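Local atomic coordinates of putative adenylate cyclase (Vibrio parahaemolyticus, PDB entry 2ACA), a protein that probably acts as a class IV-like adenylate cyclase of the CYTH family, converting ATP to cyclic AMP, although its function remains unproven. Residues D45-T50 with S174-L179. Sequence-based numbering, arbitrary orientation.
With PO4 (phosphate ion), chain C.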
ATOM      1  N   ASP A  45      -8.514  -8.134  10.495  1.00 12.37           N
ATOM      2  CA  ASP A  45      -7.600  -7.045  10.787  1.00 14.40           C
ATOM      3  C   ASP A  45      -6.328  -7.588  11.425  1.00 14.99           C
ATOM      4  O   ASP A  45      -6.364  -8.481  12.280  1.00 14.12           O
ATOM      5  CB  ASP A  45      -8.250  -6.009  11.711  1.00 20.25           C
ATOM      6  CG  ASP A  45      -9.393  -5.262  11.035  1.00 21.74           C
ATOM      7  OD1 ASP A  45     -10.524  -5.788  11.018  1.00 23.22           O
ATOM      8  OD2 ASP A  45      -9.155  -4.154  10.505  1.00 23.83           O
ATOM      9  N   TRP A  46      -5.202  -7.054  10.977  1.00 17.85           N
ATOM     10  CA  TRP A  46      -3.896  -7.433  11.487  1.00 17.14           C
ATOM     11  C   TRP A  46      -3.254  -6.160  12.004  1.00 16.99           C
ATOM     12  O   TRP A  46      -2.960  -5.260  11.215  1.00 19.92           O
ATOM     13  CB  TRP A  46      -3.035  -8.003  10.362  1.00 13.68           C
ATOM     14  CG  TRP A  46      -3.442  -9.348   9.886  1.00 14.06           C
ATOM     15  CD1 TRP A  46      -2.976 -10.548  10.341  1.00 17.28           C
ATOM     16  CD2 TRP A  46      -4.359  -9.649   8.825  1.00 15.99           C
ATOM     17  NE1 TRP A  46      -3.540 -11.579   9.622  1.00 18.48           N
ATOM     18  CE2 TRP A  46      -4.395 -11.056   8.689  1.00 15.54           C
ATOM     19  CE3 TRP A  46      -5.152  -8.866   7.974  1.00 16.86           C
ATOM     20  CZ2 TRP A  46      -5.191 -11.699   7.737  1.00 17.72           C
ATOM     21  CZ3 TRP A  46      -5.942  -9.503   7.026  1.00 18.90           C
ATOM     22  CH2 TRP A  46      -5.956 -10.911   6.916  1.00 18.85           C
ATOM     23  N   PHE A  47      -3.056  -6.067  13.315  1.00 14.29           N
ATOM     24  CA  PHE A  47      -2.428  -4.886  13.901  1.00 15.79           C
ATOM     25  C   PHE A  47      -0.923  -5.116  14.016  1.00 15.45           C
ATOM     26  O   PHE A  47      -0.485  -6.188  14.440  1.00 14.77           O
ATOM     27  CB  PHE A  47      -3.006  -4.587  15.286  1.00 15.38           C
ATOM     28  CG  PHE A  47      -4.468  -4.257  15.274  1.00 19.25           C
ATOM     29  CD1 PHE A  47      -5.409  -5.210  14.888  1.00 17.52           C
ATOM     30  CD2 PHE A  47      -4.905  -2.981  15.624  1.00 19.23           C
ATOM     31  CE1 PHE A  47      -6.770  -4.894  14.850  1.00 20.29           C
ATOM     32  CE2 PHE A  47      -6.258  -2.653  15.590  1.00 21.18           C
ATOM     33  CZ  PHE A  47      -7.193  -3.612  15.201  1.00 21.32           C
ATOM     34  N   TYR A  48      -0.141  -4.100  13.659  1.00 16.81           N
ATOM     35  CA  TYR A  48       1.318  -4.199  13.715  1.00 13.92           C
ATOM     36  C   TYR A  48       1.992  -3.177  14.607  1.00 15.35           C
ATOM     37  O   TYR A  48       1.452  -2.102  14.881  1.00 14.93           O
ATOM     38  CB  TYR A  48       1.927  -4.043  12.324  1.00 10.37           C
ATOM     39  CG  TYR A  48       1.610  -5.152  11.369  1.00 10.84           C
ATOM     40  CD1 TYR A  48       0.372  -5.220  10.743  1.00 10.59           C
ATOM     41  CD2 TYR A  48       2.552  -6.134  11.082  1.00 10.51           C
ATOM     42  CE1 TYR A  48       0.081  -6.237   9.857  1.00 13.62           C
ATOM     43  CE2 TYR A  48       2.268  -7.157  10.194  1.00 13.08           C
ATOM     44  CZ  TYR A  48       1.033  -7.201   9.588  1.00 13.18           C
ATOM     45  OH  TYR A  48       0.738  -8.210   8.716  1.00 15.49           O
ATOM     46  N   ASP A  49       3.200  -3.527  15.036  1.00 11.51           N
ATOM     47  CA  ASP A  49       4.024  -2.649  15.853  1.00 16.20           C
ATOM     48  C   ASP A  49       5.429  -3.244  15.963  1.00 16.60           C
ATOM     49  O   ASP A  49       5.648  -4.404  15.625  1.00 17.48           O
ATOM     50  CB  ASP A  49       3.422  -2.456  17.250  1.00 23.32           C
ATOM     51  CG  ASP A  49       3.828  -1.121  17.874  1.00 24.65           C
ATOM     52  OD1 ASP A  49       4.866  -0.564  17.449  1.00 26.26           O
ATOM     53  OD2 ASP A  49       3.122  -0.628  18.785  1.00 24.75           O
ATOM     54  N   THR A  50       6.380  -2.443  16.425  1.00 19.17           N
ATOM     55  CA  THR A  50       7.752  -2.905  16.575  1.00 21.88           C
ATOM     56  C   THR A  50       7.869  -3.716  17.862  1.00 23.68           C
ATOM     57  O   THR A  50       6.905  -3.834  18.627  1.00 23.34           O
ATOM     58  CB  THR A  50       8.724  -1.721  16.653  1.00 19.78           C
ATOM     59  OG1 THR A  50       8.462  -0.969  17.843  1.00 22.49           O
ATOM     60  CG2 THR A  50       8.553  -0.807  15.443  1.00 19.97           C
ATOM     61  N   SER A 174     -12.884   0.641  22.225  1.00 40.23           N
ATOM     62  CA  SER A 174     -12.685   0.388  20.807  1.00 42.99           C
ATOM     63  C   SER A 174     -12.412  -1.084  20.529  1.00 43.72           C
ATOM     64  O   SER A 174     -12.109  -1.847  21.442  1.00 42.87           O
ATOM     65  CB  SER A 174     -11.534   1.245  20.282  1.00113.28           C
ATOM     66  OG  SER A 174     -11.590   2.543  20.832  1.00114.30           O
ATOM     67  N   TYR A 175     -12.535  -1.460  19.259  1.00 67.79           N
ATOM     68  CA  TYR A 175     -12.305  -2.825  18.798  1.00 69.35           C
ATOM     69  C   TYR A 175     -11.069  -3.427  19.476  1.00 69.43           C
ATOM     70  O   TYR A 175     -11.172  -4.334  20.313  1.00 70.55           O
ATOM     71  CB  TYR A 175     -12.124  -2.799  17.276  1.00 55.64           C
ATOM     72  CG  TYR A 175     -12.071  -4.150  16.614  1.00 57.20           C
ATOM     73  CD1 TYR A 175     -12.846  -5.208  17.088  1.00 56.76           C
ATOM     74  CD2 TYR A 175     -11.293  -4.358  15.474  1.00 58.31           C
ATOM     75  CE1 TYR A 175     -12.852  -6.439  16.445  1.00 57.63           C
ATOM     76  CE2 TYR A 175     -11.294  -5.586  14.821  1.00 58.20           C
ATOM     77  CZ  TYR A 175     -12.080  -6.621  15.313  1.00 57.91           C
ATOM     78  OH  TYR A 175     -12.116  -7.836  14.669  1.00 59.59           O
ATOM     79  N   LYS A 176      -9.902  -2.908  19.099  1.00 49.88           N
ATOM     80  CA  LYS A 176      -8.629  -3.353  19.664  1.00 50.51           C
ATOM     81  C   LYS A 176      -8.545  -2.876  21.088  1.00 50.87           C
ATOM     82  O   LYS A 176      -8.192  -3.631  22.003  1.00 50.86           O
ATOM     83  CB  LYS A 176      -7.446  -2.737  18.932  1.00 86.90           C
ATOM     84  CG  LYS A 176      -6.091  -3.078  19.562  1.00 88.20           C
ATOM     85  CD  LYS A 176      -5.087  -1.964  19.336  1.00 88.88           C
ATOM     86  CE  LYS A 176      -3.655  -2.470  19.424  1.00 88.66           C
ATOM     87  NZ  LYS A 176      -2.709  -1.368  19.110  1.00 88.10           N
ATOM     88  N   GLU A 177      -8.836  -1.588  21.243  1.00108.09           N
ATOM     89  CA  GLU A 177      -8.813  -0.938  22.532  1.00108.20           C
ATOM     90  C   GLU A 177      -9.465  -1.858  23.538  1.00107.87           C
ATOM     91  O   GLU A 177      -9.257  -1.706  24.739  1.00108.94           O
ATOM     92  CB  GLU A 177      -9.489   0.433  22.442  1.00126.20           C
ATOM     93  CG  GLU A 177      -8.631   1.476  21.707  1.00127.88           C
ATOM     94  CD  GLU A 177      -7.935   0.914  20.471  1.00129.91           C
ATOM     95  OE1 GLU A 177      -8.633   0.321  19.617  1.00130.78           O
ATOM     96  OE2 GLU A 177      -6.695   1.061  20.356  1.00130.08           O
ATOM     97  N   ILE A 178     -10.262  -2.805  23.034  1.00 60.69           N
ATOM     98  CA  ILE A 178     -10.864  -3.813  23.891  1.00 59.47           C
ATOM     99  C   ILE A 178     -11.615  -5.007  23.366  1.00 60.08           C
ATOM    100  O   ILE A 178     -12.700  -4.956  22.773  1.00 60.20           O
ATOM    101  CB  ILE A 178     -11.668  -3.178  25.054  1.00100.60           C
ATOM    102  CG1 ILE A 178     -10.836  -3.393  26.320  1.00 99.47           C
ATOM    103  CG2 ILE A 178     -13.075  -3.813  25.240  1.00100.37           C
ATOM    104  CD1 ILE A 178     -11.370  -2.719  27.517  1.00 99.20           C
ATOM    105  N   LEU A 179     -10.943  -6.098  23.650  1.00 81.46           N
ATOM    106  CA  LEU A 179     -11.324  -7.463  23.404  1.00 81.21           C
ATOM    107  C   LEU A 179      -9.991  -8.094  23.254  1.00 81.60           C
ATOM    108  O   LEU A 179      -9.700  -8.882  22.347  1.00 80.48           O
ATOM    109  CB  LEU A 179     -12.186  -7.725  22.193  1.00 89.17           C
ATOM    110  CG  LEU A 179     -12.894  -8.935  22.855  1.00 88.97           C
ATOM    111  CD1 LEU A 179     -14.061  -8.444  23.706  1.00 92.70           C
ATOM    112  CD2 LEU A 179     -13.416  -9.925  21.848  1.00 92.06           C
TER
HETATM  113  P   PO4 C 303     -12.085   1.270  16.384  1.00 67.27           P
HETATM  114  O1  PO4 C 303     -11.024   1.753  15.464  1.00 67.51           O
HETATM  115  O2  PO4 C 303     -13.261   0.831  15.589  1.00 66.48           O
HETATM  116  O3  PO4 C 303     -12.486   2.369  17.300  1.00 65.81           O
HETATM  117  O4  PO4 C 303     -11.568   0.128  17.182  1.00 66.95           O
HETATM  118  O   HOH W   1     -11.648  -7.861  12.137  1.00 28.97           O
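Phe47 meets the methylene chain of Lys176 obliquely through two ring atoms: CE2 lies 3.5 Å from Lys176 CB, and CD2 lies 3.9 Å from Lys176 CD. The lysine chain is extended and runs past the phenyl group in the opposite direction, which carries NZ to the Asp49 side, still 5.9 Å from OD2, too far for a salt bridge. Tyr175 CD2 comes to the edge of the Phe47 ring, near its plane, 4.2 Å from CZ. A chi1 of -172° turns the Tyr175 ring away from its own N and past Phe47, bringing CE2 to 3.9 Å from Asp45 OD1; the carboxylate stands 79° from the phenol plane. One water joins the pair, accepting from Tyr175 OH at 2.6 Å and donating to Asp45 OD1 at 2.6 Å. Asp45 OD2 is held by a salt bridge to Arg65, and Lys113 makes a cation-pi contact with the Tyr175 ring. Tyr175 N donates a weak hydrogen bond to phosphate O4 (2.8 Å); the ion probably comes from the crystallisation liquor. The contact thus lays the C-terminal loop after helix 152-162 against strand 35-49, which is flanked in the antiparallel CYTH sheet by 61-68 and 106-120, with Lys176 also touching Gln109 of the latter.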